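Long-range contacts in 3-oxoadipate enol-lactonase (Burkholderia xenovorans, PDB 2XUA), which probably hydrolyses 3-oxoadipate enol-lactone to 3-oxoadipate in the breakdown of catechol and related aromatic compounds: residues Asn10-His15 with Thr79-Gly84; Asn33-Asp38 with Arg61-Ser66; Gly71-Glu76 with Tyr186-Glu191; Ala126-Ser131 with Asp197-Ala202. One frame throughout, in Å; residues are numbered along the deposited sequence.

Contact 1: residues Asn10-His15 with Thr79-Gly84; sequences NGTELH and TGDVLG
The carboxamide of N10 and the carboxylate of D81 meet with their planes almost perpendicular, 86° apart. N10 ND2 gives a nearly straight hydrogen bond to D81 OD1 at 3.0 Å. The acceptor lies in the amide plane, whereas the donor reaches the carboxylate from above, 41° out of its plane. CG of N10 stands opposite the main-chain N (chi1 -152°), which carries the amide over the helix surface, where ND2 rests 3.4 Å from G80 C. G80 has no side chain, so the amide can settle directly on the helix backbone. N10 belongs to the turn of the beta hairpin formed by strands 6-9 and 12-19, at one margin of the central sheet of the alpha/beta hydrolase fold, and helix 75-88 packs beside it. Further into the fold the contact becomes apolar: the L14 side chain crosses that of D81 at about a right angle, bringing CD1 to 3.9 Å from D81 CB. T12 OG1 stays 3.8 Å from D81 OD1 and bonds weakly to V9 O. R61 lies along both carboxylate oxygens, its NE salt-bridged to D81 OD2 and its NH2 close to OD1; with N10 it probably restricts rotation of the group.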
loop_
_atom_site.group_PDB
_atom_site.type_symbol
_atom_site.label_atom_id
_atom_site.label_comp_id
_atom_site.label_asym_id
_atom_site.label_seq_id
_atom_site.Cartn_x
_atom_site.Cartn_y
_atom_site.Cartn_z
ATOM N N ASN B 10 1.099 -6.774 -23.781
ATOM C CA ASN B 10 2.469 -7.302 -24.059
ATOM C C ASN B 10 2.629 -8.737 -23.529
ATOM O O ASN B 10 3.712 -9.124 -23.068
ATOM C CB ASN B 10 3.542 -6.343 -23.451
ATOM C CG ASN B 10 4.899 -6.360 -24.191
ATOM O OD1 ASN B 10 4.998 -6.607 -25.416
ATOM N ND2 ASN B 10 5.966 -6.056 -23.429
ATOM N N GLY B 11 1.562 -9.527 -23.606
ATOM C CA GLY B 11 1.569 -10.898 -23.097
ATOM C C GLY B 11 1.647 -11.076 -21.579
ATOM O O GLY B 11 2.043 -12.150 -21.108
ATOM N N THR B 12 1.265 -10.043 -20.814
ATOM C CA THR B 12 1.024 -10.161 -19.345
ATOM C C THR B 12 -0.234 -9.408 -18.953
ATOM O O THR B 12 -0.887 -8.826 -19.795
ATOM C CB THR B 12 2.026 -9.379 -18.440
ATOM O OG1 THR B 12 2.986 -8.612 -19.183
ATOM C CG2 THR B 12 2.594 -10.208 -17.345
ATOM N N GLU B 13 -0.472 -9.328 -17.642
ATOM C CA GLU B 13 -1.528 -8.538 -17.038
ATOM C C GLU B 13 -0.941 -7.552 -15.992
ATOM O O GLU B 13 -0.261 -7.971 -15.054
ATOM C CB GLU B 13 -2.520 -9.481 -16.362
ATOM C CG GLU B 13 -3.811 -8.826 -15.886
ATOM C CD GLU B 13 -4.837 -9.854 -15.365
ATOM O OE1 GLU B 13 -4.596 -11.092 -15.442
ATOM O OE2 GLU B 13 -5.893 -9.437 -14.863
ATOM N N LEU B 14 -1.199 -6.255 -16.161
ATOM C CA LEU B 14 -0.702 -5.246 -15.229
ATOM C C LEU B 14 -1.809 -4.544 -14.461
ATOM O O LEU B 14 -2.758 -4.051 -15.053
ATOM C CB LEU B 14 0.112 -4.179 -15.951
ATOM C CG LEU B 14 1.250 -4.641 -16.896
ATOM C CD1 LEU B 14 1.732 -3.480 -17.726
ATOM C CD2 LEU B 14 2.388 -5.267 -16.108
ATOM N N HIS B 15 -1.608 -4.451 -13.150
ATOM C CA HIS B 15 -2.433 -3.631 -12.281
ATOM C C HIS B 15 -2.053 -2.160 -12.499
ATOM O O HIS B 15 -0.870 -1.794 -12.504
ATOM C CB HIS B 15 -2.265 -4.073 -10.818
ATOM C CG HIS B 15 -2.903 -3.145 -9.815
ATOM N ND1 HIS B 15 -4.207 -2.712 -9.911
ATOM C CD2 HIS B 15 -2.399 -2.566 -8.698
ATOM C CE1 HIS B 15 -4.473 -1.888 -8.915
ATOM N NE2 HIS B 15 -3.412 -1.797 -8.149
ATOM N N THR B 79 9.678 -1.990 -21.464
ATOM C CA THR B 79 9.315 -0.841 -22.248
ATOM C C THR B 79 7.941 -1.094 -22.916
ATOM O O THR B 79 7.073 -0.203 -22.931
ATOM C CB THR B 79 10.399 -0.533 -23.277
ATOM O OG1 THR B 79 11.627 -0.238 -22.608
ATOM C CG2 THR B 79 10.085 0.747 -24.068
ATOM N N GLY B 80 7.759 -2.302 -23.443
ATOM C CA GLY B 80 6.559 -2.676 -24.159
ATOM C C GLY B 80 5.346 -2.766 -23.241
ATOM O O GLY B 80 4.194 -2.561 -23.659
ATOM N N ASP B 81 5.619 -3.068 -21.976
ATOM C CA ASP B 81 4.600 -3.023 -20.970
ATOM C C ASP B 81 4.021 -1.596 -20.872
ATOM O O ASP B 81 2.805 -1.461 -20.847
ATOM C CB ASP B 81 5.156 -3.501 -19.636
ATOM C CG ASP B 81 5.340 -4.993 -19.601
ATOM O OD1 ASP B 81 4.968 -5.708 -20.588
ATOM O OD2 ASP B 81 5.796 -5.486 -18.573
ATOM N N VAL B 82 4.872 -0.576 -20.822
ATOM C CA VAL B 82 4.437 0.853 -20.650
ATOM C C VAL B 82 3.656 1.190 -21.878
ATOM O O VAL B 82 2.506 1.613 -21.798
ATOM C CB VAL B 82 5.618 1.852 -20.502
ATOM C CG1 VAL B 82 5.099 3.349 -20.472
ATOM C CG2 VAL B 82 6.410 1.582 -19.209
ATOM N N LEU B 83 4.253 0.899 -23.034
ATOM C CA LEU B 83 3.567 1.168 -24.306
ATOM C C LEU B 83 2.206 0.511 -24.494
ATOM O O LEU B 83 1.266 1.194 -24.884
ATOM C CB LEU B 83 4.495 0.875 -25.482
ATOM C CG LEU B 83 5.734 1.716 -25.460
ATOM C CD1 LEU B 83 6.624 1.119 -26.561
ATOM C CD2 LEU B 83 5.477 3.210 -25.712
ATOM N N GLY B 84 2.079 -0.752 -24.145
ATOM C CA GLY B 84 0.827 -1.475 -24.248
ATOM C C GLY B 84 -0.229 -0.954 -23.288
ATOM O O GLY B 84 -1.430 -0.826 -23.647
#

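Contact 2: residues Asn33-Asp38 with Arg61-Ser66. With SHF (laevulinic acid), chain C.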
loop_
_atom_site.group_PDB
_atom_site.type_symbol
_atom_site.label_atom_id
_atom_site.label_comp_id
_atom_site.label_asym_id
_atom_site.label_seq_id
_atom_site.Cartn_x
_atom_site.Cartn_y
_atom_site.Cartn_z
ATOM N N ASN B 33 7.971 2.373 -11.297
ATOM C CA ASN B 33 8.413 2.091 -9.926
ATOM C C ASN B 33 9.845 1.466 -9.900
ATOM O O ASN B 33 10.393 1.003 -10.908
ATOM C CB ASN B 33 7.539 1.009 -9.261
ATOM C CG ASN B 33 6.038 1.282 -9.324
ATOM O OD1 ASN B 33 5.223 0.368 -9.150
ATOM N ND2 ASN B 33 5.665 2.499 -9.608
ATOM N N SER B 34 10.413 1.473 -8.711
ATOM C CA SER B 34 11.678 0.760 -8.416
ATOM C C SER B 34 11.449 -0.732 -8.263
ATOM O O SER B 34 10.347 -1.185 -7.847
ATOM C CB SER B 34 12.186 1.282 -7.062
ATOM O OG SER B 34 13.590 0.941 -6.927
ATOM N N LEU B 35 12.503 -1.528 -8.514
ATOM C CA LEU B 35 12.487 -2.935 -8.109
ATOM C C LEU B 35 12.068 -3.158 -6.645
ATOM O O LEU B 35 12.614 -2.543 -5.750
ATOM C CB LEU B 35 13.879 -3.561 -8.370
ATOM C CG LEU B 35 14.073 -5.021 -8.079
ATOM C CD1 LEU B 35 13.237 -5.846 -9.040
ATOM C CD2 LEU B 35 15.564 -5.294 -8.218
ATOM N N GLY B 36 11.151 -4.116 -6.398
ATOM C CA GLY B 36 10.695 -4.460 -5.048
ATOM C C GLY B 36 9.709 -3.441 -4.470
ATOM O O GLY B 36 9.470 -3.451 -3.271
ATOM N N THR B 37 9.119 -2.569 -5.316
ATOM C CA THR B 37 8.072 -1.645 -4.818
ATOM C C THR B 37 6.800 -1.887 -5.616
ATOM O O THR B 37 6.813 -2.594 -6.611
ATOM C CB THR B 37 8.469 -0.156 -4.951
ATOM O OG1 THR B 37 8.578 0.163 -6.335
ATOM C CG2 THR B 37 9.832 0.101 -4.288
ATOM N N ASP B 38 5.712 -1.273 -5.199
ATOM C CA ASP B 38 4.532 -1.257 -6.032
ATOM C C ASP B 38 4.092 0.183 -6.183
ATOM O O ASP B 38 4.786 1.090 -5.742
ATOM C CB ASP B 38 3.432 -2.154 -5.470
ATOM C CG ASP B 38 2.750 -1.609 -4.234
ATOM O OD1 ASP B 38 3.127 -0.550 -3.749
ATOM O OD2 ASP B 38 1.789 -2.255 -3.744
ATOM N N ARG B 61 5.642 -5.601 -14.203
ATOM C CA ARG B 61 5.496 -7.063 -14.187
ATOM C C ARG B 61 6.368 -7.668 -13.066
ATOM O O ARG B 61 7.437 -7.165 -12.740
ATOM C CB ARG B 61 5.916 -7.682 -15.547
ATOM C CG ARG B 61 7.286 -7.284 -15.997
ATOM C CD ARG B 61 7.707 -8.301 -17.157
ATOM N NE ARG B 61 6.869 -8.073 -18.348
ATOM C CZ ARG B 61 6.640 -8.959 -19.322
ATOM N NH1 ARG B 61 7.186 -10.175 -19.278
ATOM N NH2 ARG B 61 5.888 -8.610 -20.364
ATOM N N GLY B 62 5.877 -8.730 -12.481
ATOM C CA GLY B 62 6.533 -9.399 -11.365
ATOM C C GLY B 62 6.302 -8.739 -10.021
ATOM O O GLY B 62 6.850 -9.224 -9.042
ATOM N N HIS B 63 5.548 -7.618 -9.986
ATOM C CA HIS B 63 5.375 -6.807 -8.746
ATOM C C HIS B 63 3.918 -6.588 -8.379
ATOM O O HIS B 63 3.007 -6.666 -9.220
ATOM C CB HIS B 63 6.011 -5.411 -8.885
ATOM C CG HIS B 63 7.518 -5.419 -8.977
ATOM N ND1 HIS B 63 8.195 -5.770 -10.128
ATOM C CD2 HIS B 63 8.470 -5.119 -8.054
ATOM C CE1 HIS B 63 9.500 -5.692 -9.905
ATOM N NE2 HIS B 63 9.691 -5.286 -8.658
ATOM N N GLY B 64 3.703 -6.316 -7.093
ATOM C CA GLY B 64 2.477 -5.709 -6.659
ATOM C C GLY B 64 1.359 -6.648 -6.987
ATOM O O GLY B 64 1.411 -7.844 -6.599
ATOM N N HIS B 65 0.364 -6.123 -7.701
ATOM C CA HIS B 65 -0.788 -6.928 -8.045
ATOM C C HIS B 65 -0.795 -7.288 -9.502
ATOM O O HIS B 65 -1.820 -7.732 -10.035
ATOM C CB HIS B 65 -2.053 -6.196 -7.623
ATOM C CG HIS B 65 -2.195 -6.174 -6.144
ATOM N ND1 HIS B 65 -2.778 -7.211 -5.450
ATOM C CD2 HIS B 65 -1.702 -5.320 -5.214
ATOM C CE1 HIS B 65 -2.678 -6.980 -4.153
ATOM N NE2 HIS B 65 -2.031 -5.836 -3.981
ATOM N N SER B 66 0.340 -7.111 -10.139
ATOM C CA SER B 66 0.435 -7.438 -11.546
ATOM C C SER B 66 0.832 -8.923 -11.636
ATOM O O SER B 66 1.271 -9.529 -10.628
ATOM C CB SER B 66 1.480 -6.583 -12.259
ATOM O OG SER B 66 1.047 -5.211 -12.412
HETATM C C4 SHF C . 15.958 -3.170 -5.298
HETATM C C5 SHF C . 15.137 -1.930 -5.677
HETATM C C3 SHF C . 17.483 -3.170 -5.492
HETATM C C2 SHF C . 18.234 -1.815 -5.534
HETATM C C1 SHF C . 19.761 -1.962 -5.128
HETATM O O4 SHF C . 15.391 -4.157 -4.792
HETATM O O1 SHF C . 19.995 -1.684 -3.937
HETATM O OH1 SHF C . 20.669 -2.245 -5.981
HETATM O O HOH W 1 5.892 -5.524 -5.464
#
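The H63 imidazole presents its edge to the turn at 34-37, with L35 CD1 lying close to the ring plane 3.6 Å from H63 NE2. In the same plane G36 N donates an almost straight hydrogen bond to H63 NE2 at 2.9 Å. L35 serves two partners with its two methyls. Its CG lies trans to the backbone N (chi1 -177°), and the branch then sends CD1 to the histidine and CD2 toward laevulinic acid, 3.6 Å from SHF O4. S34 OG also borders the ligand. The segment 33-38 follows strand 28-32, the place where alpha/beta hydrolases commonly build part of the oxyanion hole, so its shape probably matters to the active site. A type II turn sets that shape: S34 O accepts both T37 N and T37 OG1, the latter at 2.7 Å. Nearer the surface, D38 CB packs on G64 CA, and one water takes a bond from G64 N while giving a weak one to T37 O. The other ring nitrogen, H63 ND1, donates to R61 O at 3.1 Å. With one nitrogen giving and the other receiving, H63 is probably neutral, protonated on ND1, and bridges the turn backbone to that of R61.

Contact 3: residues Gly71-Glu76 with Tyr186-Glu191; sequences GPYTIE and YASNCE. With SHF (laevulinic acid), chain C.
Y73 N donates to S188 O at 3.2 Å, the single hydrogen bond between the two segments, and beside it the tyrosine ring lies against helix 183-195. S188 CB stands over the centre of that ring in a CH-pi contact, 3.4 Å from the centroid of Y73 and only 2° off the normal. The opposite face receives R61 in a cation-pi interaction, so the ring is sandwiched, while its hydroxyl bonds to P69 O. N189 comes to the ring edge, its amide plane 73° from the ring, with ND2 3.4 Å from Y73 CE2. That ND2 donates to R61 O and more weakly to G185 O; N189 OD1, in contrast, is buried with no partner in the model. A cis peptide precedes P72, whose CB lies 3.5 Å from E191 OE1. The extended E191 chain runs past the proline, and its other oxygen pairs with R143. From the far side of the same helix Y186 OH hydrogen-bonds SHF O4 at 2.7 Å, one of the bonds that hold laevulinic acid. The segment 71-76 leads into helix 75-88 of the hydrolase core, while helix 183-195 closes the helical cap, its Y186 packed against helices 132-145 and 147-154.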
loop_
_atom_site.group_PDB
_atom_site.type_symbol
_atom_site.label_atom_id
_atom_site.label_comp_id
_atom_site.label_asym_id
_atom_site.label_seq_id
_atom_site.Cartn_x
_atom_site.Cartn_y
_atom_site.Cartn_z
ATOM N N GLY B 71 10.138 -15.556 -16.367
ATOM C CA GLY B 71 11.375 -14.824 -16.616
ATOM C C GLY B 71 12.446 -15.681 -17.299
ATOM O O GLY B 71 12.209 -16.870 -17.527
ATOM N N PRO B 72 13.621 -15.088 -17.624
ATOM C CA PRO B 72 14.057 -13.729 -17.259
ATOM C C PRO B 72 13.198 -12.670 -17.940
ATOM O O PRO B 72 12.516 -12.996 -18.900
ATOM C CB PRO B 72 15.452 -13.648 -17.857
ATOM C CG PRO B 72 15.373 -14.476 -19.091
ATOM C CD PRO B 72 14.504 -15.670 -18.658
ATOM N N TYR B 73 13.233 -11.417 -17.468
ATOM C CA TYR B 73 12.535 -10.343 -18.186
ATOM C C TYR B 73 13.571 -9.542 -18.894
ATOM O O TYR B 73 14.791 -9.649 -18.620
ATOM C CB TYR B 73 11.708 -9.419 -17.255
ATOM C CG TYR B 73 10.695 -10.122 -16.406
ATOM C CD1 TYR B 73 10.103 -11.303 -16.817
ATOM C CD2 TYR B 73 10.267 -9.559 -15.207
ATOM C CE1 TYR B 73 9.163 -11.936 -16.023
ATOM C CE2 TYR B 73 9.334 -10.161 -14.439
ATOM C CZ TYR B 73 8.771 -11.361 -14.834
ATOM O OH TYR B 73 7.848 -11.968 -14.021
ATOM N N THR B 74 13.116 -8.716 -19.807
ATOM C CA THR B 74 14.049 -7.893 -20.528
ATOM C C THR B 74 13.575 -6.469 -20.481
ATOM O O THR B 74 12.368 -6.232 -20.267
ATOM C CB THR B 74 14.159 -8.342 -22.004
ATOM O OG1 THR B 74 12.910 -8.090 -22.674
ATOM C CG2 THR B 74 14.497 -9.859 -22.090
ATOM N N ILE B 75 14.504 -5.543 -20.717
ATOM C CA ILE B 75 14.202 -4.100 -20.836
ATOM C C ILE B 75 13.175 -3.810 -21.966
ATOM O O ILE B 75 12.352 -2.855 -21.850
ATOM C CB ILE B 75 15.485 -3.240 -20.932
ATOM C CG1 ILE B 75 15.214 -1.735 -20.770
ATOM C CG2 ILE B 75 16.256 -3.484 -22.324
ATOM C CD1 ILE B 75 14.562 -1.332 -19.423
ATOM N N GLU B 76 13.187 -4.665 -23.016
ATOM C CA GLU B 76 12.162 -4.609 -24.080
ATOM C C GLU B 76 10.797 -5.059 -23.613
ATOM O O GLU B 76 9.767 -4.563 -24.119
ATOM C CB GLU B 76 12.525 -5.446 -25.338
ATOM C CG GLU B 76 13.731 -4.956 -26.087
ATOM C CD GLU B 76 15.062 -5.289 -25.418
ATOM O OE1 GLU B 76 15.144 -6.335 -24.772
ATOM O OE2 GLU B 76 16.010 -4.481 -25.522
ATOM N N TYR B 186 10.670 -10.822 -8.937
ATOM C CA TYR B 186 11.771 -9.937 -8.513
ATOM C C TYR B 186 13.103 -10.379 -9.159
ATOM O O TYR B 186 13.795 -9.593 -9.785
ATOM C CB TYR B 186 11.896 -10.033 -7.002
ATOM C CG TYR B 186 12.988 -9.176 -6.424
ATOM C CD1 TYR B 186 12.737 -7.843 -6.040
ATOM C CD2 TYR B 186 14.297 -9.677 -6.283
ATOM C CE1 TYR B 186 13.741 -7.046 -5.461
ATOM C CE2 TYR B 186 15.332 -8.867 -5.751
ATOM C CZ TYR B 186 15.046 -7.566 -5.329
ATOM O OH TYR B 186 16.048 -6.754 -4.807
ATOM N N ALA B 187 13.471 -11.642 -8.987
ATOM C CA ALA B 187 14.672 -12.155 -9.668
ATOM C C ALA B 187 14.637 -11.914 -11.208
ATOM O O ALA B 187 15.647 -11.543 -11.813
ATOM C CB ALA B 187 14.826 -13.644 -9.352
ATOM N N SER B 188 13.497 -12.095 -11.864
ATOM C CA SER B 188 13.507 -11.884 -13.319
ATOM C C SER B 188 13.799 -10.444 -13.705
ATOM O O SER B 188 14.341 -10.183 -14.769
ATOM C CB SER B 188 12.208 -12.340 -13.974
ATOM O OG SER B 188 12.038 -13.722 -13.750
ATOM N N ASN B 189 13.390 -9.510 -12.844
ATOM C CA ASN B 189 13.669 -8.082 -13.042
ATOM C C ASN B 189 15.121 -7.822 -12.732
ATOM O O ASN B 189 15.773 -7.018 -13.414
ATOM C CB ASN B 189 12.718 -7.228 -12.180
ATOM C CG ASN B 189 11.337 -7.090 -12.830
ATOM O OD1 ASN B 189 11.234 -6.489 -13.872
ATOM N ND2 ASN B 189 10.313 -7.684 -12.260
ATOM N N CYS B 190 15.678 -8.525 -11.754
ATOM C CA CYS B 190 17.129 -8.414 -11.559
ATOM C C CYS B 190 17.880 -8.684 -12.858
ATOM O O CYS B 190 18.762 -7.922 -13.254
ATOM C CB CYS B 190 17.597 -9.417 -10.504
ATOM S SG CYS B 190 17.069 -9.027 -8.813
ATOM N N GLU B 191 17.476 -9.779 -13.507
ATOM C CA GLU B 191 18.026 -10.195 -14.789
ATOM C C GLU B 191 17.842 -9.121 -15.844
ATOM O O GLU B 191 18.827 -8.695 -16.489
ATOM C CB GLU B 191 17.443 -11.560 -15.185
ATOM C CG GLU B 191 18.062 -12.645 -14.318
ATOM C CD GLU B 191 17.301 -13.996 -14.271
ATOM O OE1 GLU B 191 16.071 -14.066 -14.482
ATOM O OE2 GLU B 191 17.961 -14.990 -13.910
HETATM C C4 SHF C . 15.958 -3.170 -5.298
HETATM C C5 SHF C . 15.137 -1.930 -5.677
HETATM C C3 SHF C . 17.483 -3.170 -5.492
HETATM C C2 SHF C . 18.234 -1.815 -5.534
HETATM C C1 SHF C . 19.761 -1.962 -5.128
HETATM O O4 SHF C . 15.391 -4.157 -4.792
HETATM O O1 SHF C . 19.995 -1.684 -3.937
HETATM O OH1 SHF C . 20.669 -2.245 -5.981
#

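Contact 4: residues Ala126-Ser131 with Asp197-Ala202; sequences AARIGS and DLRPEA
Packing is closest where A127 faces L198 and R199. L198 N donates to A127 O at 2.7 Å, while A127 CB lies 3.6 Å from R199 N and is backed by R199 CG. L198 turns its own side chain to L104 and V107 of helix 101-112, which makes this the buried half of the contact. Outward, the same two loops meet through charged groups with long aliphatic stems. R128 CB rests on the D197-R199 pair, 3.5 Å from D197 OD1 and 3.6 Å from R199 NE. D197 also begins an Asx turn, its OD1 accepting R199 N at 3.1 Å; R199 NE reaches that oxygen from the other face of the carboxylate. R199 NH2 completes a side-on salt bridge to D197 OD2 at 2.8 Å. In this alpha/beta hydrolase the loops flank the helical cap: 126-131 leads from strand 117-123 into helix 132-145, while residues 197-202 return from helix 183-195 to strand 209-214. On the looser side, where R199 is exposed, the R128 and R199 side chains cross at a slant, R128 CG 3.7 Å from R199 NH2, with their guanidinium planes 43° apart. Bends at chi2 (52°) and chi3 turn the R128 guanidinium toward D194, with which NH2 forms a salt bridge, so each arginine has a carboxylate that probably offsets the like charge of the other.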
loop_
_atom_site.group_PDB
_atom_site.type_symbol
_atom_site.label_atom_id
_atom_site.label_comp_id
_atom_site.label_asym_id
_atom_site.label_seq_id
_atom_site.Cartn_x
_atom_site.Cartn_y
_atom_site.Cartn_z
ATOM N N ALA B 126 20.450 5.168 -13.616
ATOM C CA ALA B 126 21.702 5.251 -14.392
ATOM C C ALA B 126 21.342 4.549 -15.683
ATOM O O ALA B 126 20.370 3.761 -15.683
ATOM C CB ALA B 126 22.860 4.407 -13.717
ATOM N N ALA B 127 22.125 4.771 -16.748
ATOM C CA ALA B 127 21.880 4.071 -18.021
ATOM C C ALA B 127 22.326 2.596 -17.980
ATOM O O ALA B 127 21.918 1.792 -18.851
ATOM C CB ALA B 127 22.525 4.816 -19.197
ATOM N N ARG B 128 23.152 2.273 -16.981
ATOM C CA ARG B 128 23.519 0.908 -16.595
ATOM C C ARG B 128 23.572 0.872 -15.041
ATOM O O ARG B 128 24.384 1.559 -14.391
ATOM C CB ARG B 128 24.816 0.426 -17.349
ATOM C CG ARG B 128 25.723 -0.607 -16.647
ATOM C CD ARG B 128 24.986 -1.801 -16.180
ATOM N NE ARG B 128 25.725 -3.067 -16.229
ATOM C CZ ARG B 128 25.270 -4.196 -15.674
ATOM N NH1 ARG B 128 24.109 -4.198 -15.011
ATOM N NH2 ARG B 128 25.940 -5.320 -15.787
ATOM N N ILE B 129 22.610 0.147 -14.450
ATOM C CA ILE B 129 22.454 0.084 -12.971
ATOM C C ILE B 129 23.172 -1.178 -12.464
ATOM O O ILE B 129 22.942 -2.311 -12.924
ATOM C CB ILE B 129 20.952 0.102 -12.525
ATOM C CG1 ILE B 129 20.282 1.388 -12.984
ATOM C CG2 ILE B 129 20.797 -0.059 -10.979
ATOM C CD1 ILE B 129 18.743 1.327 -12.915
ATOM N N GLY B 130 24.064 -0.928 -11.515
ATOM C CA GLY B 130 24.792 -1.963 -10.789
ATOM C C GLY B 130 25.702 -2.773 -11.704
ATOM O O GLY B 130 26.290 -2.231 -12.639
ATOM N N SER B 131 25.771 -4.073 -11.456
ATOM C CA SER B 131 26.788 -4.931 -12.152
ATOM C C SER B 131 26.437 -6.388 -11.923
ATOM O O SER B 131 25.594 -6.673 -11.050
ATOM C CB SER B 131 28.163 -4.644 -11.562
ATOM O OG SER B 131 28.175 -5.169 -10.259
ATOM N N ASP B 197 22.092 -2.292 -20.804
ATOM C CA ASP B 197 23.100 -1.268 -20.721
ATOM C C ASP B 197 22.687 -0.278 -21.779
ATOM O O ASP B 197 22.894 -0.498 -22.998
ATOM C CB ASP B 197 24.478 -1.869 -20.967
ATOM C CG ASP B 197 25.560 -0.828 -20.964
ATOM O OD1 ASP B 197 25.248 0.378 -20.866
ATOM O OD2 ASP B 197 26.721 -1.237 -21.109
ATOM N N LEU B 198 22.063 0.801 -21.306
ATOM C CA LEU B 198 21.530 1.818 -22.194
ATOM C C LEU B 198 22.483 2.975 -22.398
ATOM O O LEU B 198 22.112 3.996 -22.966
ATOM C CB LEU B 198 20.148 2.317 -21.755
ATOM C CG LEU B 198 18.875 1.496 -22.029
ATOM C CD1 LEU B 198 19.043 0.085 -22.467
ATOM C CD2 LEU B 198 17.894 1.570 -20.858
ATOM N N ARG B 199 23.720 2.812 -21.943
ATOM C CA ARG B 199 24.692 3.847 -22.104
ATOM C C ARG B 199 24.934 4.245 -23.586
ATOM O O ARG B 199 25.069 5.407 -23.860
ATOM C CB ARG B 199 26.019 3.461 -21.423
ATOM C CG ARG B 199 26.058 3.782 -19.916
ATOM C CD ARG B 199 27.397 3.328 -19.324
ATOM N NE ARG B 199 27.433 1.881 -19.336
ATOM C CZ ARG B 199 28.515 1.142 -19.111
ATOM N NH1 ARG B 199 29.687 1.720 -18.868
ATOM N NH2 ARG B 199 28.430 -0.177 -19.144
ATOM N N PRO B 200 25.012 3.291 -24.531
ATOM C CA PRO B 200 25.241 3.813 -25.922
ATOM C C PRO B 200 24.028 4.575 -26.488
ATOM O O PRO B 200 24.201 5.502 -27.283
ATOM C CB PRO B 200 25.468 2.529 -26.748
ATOM C CG PRO B 200 25.932 1.498 -25.758
ATOM C CD PRO B 200 25.055 1.822 -24.498
ATOM N N GLU B 201 22.818 4.228 -26.014
ATOM C CA GLU B 201 21.567 4.836 -26.487
ATOM C C GLU B 201 21.219 6.208 -25.890
ATOM O O GLU B 201 20.368 6.927 -26.427
ATOM C CB GLU B 201 20.386 3.884 -26.205
ATOM C CG GLU B 201 20.325 2.655 -27.095
ATOM C CD GLU B 201 19.099 1.796 -26.845
ATOM O OE1 GLU B 201 17.954 2.297 -27.057
ATOM O OE2 GLU B 201 19.287 0.605 -26.449
ATOM N N ALA B 202 21.804 6.559 -24.749
ATOM C CA ALA B 202 21.380 7.773 -24.045
ATOM C C ALA B 202 21.721 9.010 -24.838
ATOM O O ALA B 202 20.898 9.912 -24.936
ATOM C CB ALA B 202 21.968 7.848 -22.661
#

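How the contacts relate
Contacts 1, 2 and 3 form a cluster, their centres 12 to 14 Å apart, while the centre of contact 4 lies about 15, 21 and 22 Å from those of contacts 3, 2 and 1. R61 is the hub of the cluster, meeting D81 of contact 1 and both Y73 and N189 of contact 3. Along the chain, contact 2 falls wholly between the halves of contact 1. Contact 3 alternates with contact 1, sharing helix 75-88, and with contact 4, touched where I75 packs on L198. Contacts 2 and 3 reach laevulinic acid. Contact 3 ties the last cap helix to the core; contact 4 joins the cap's entry and exit, probably helping position it.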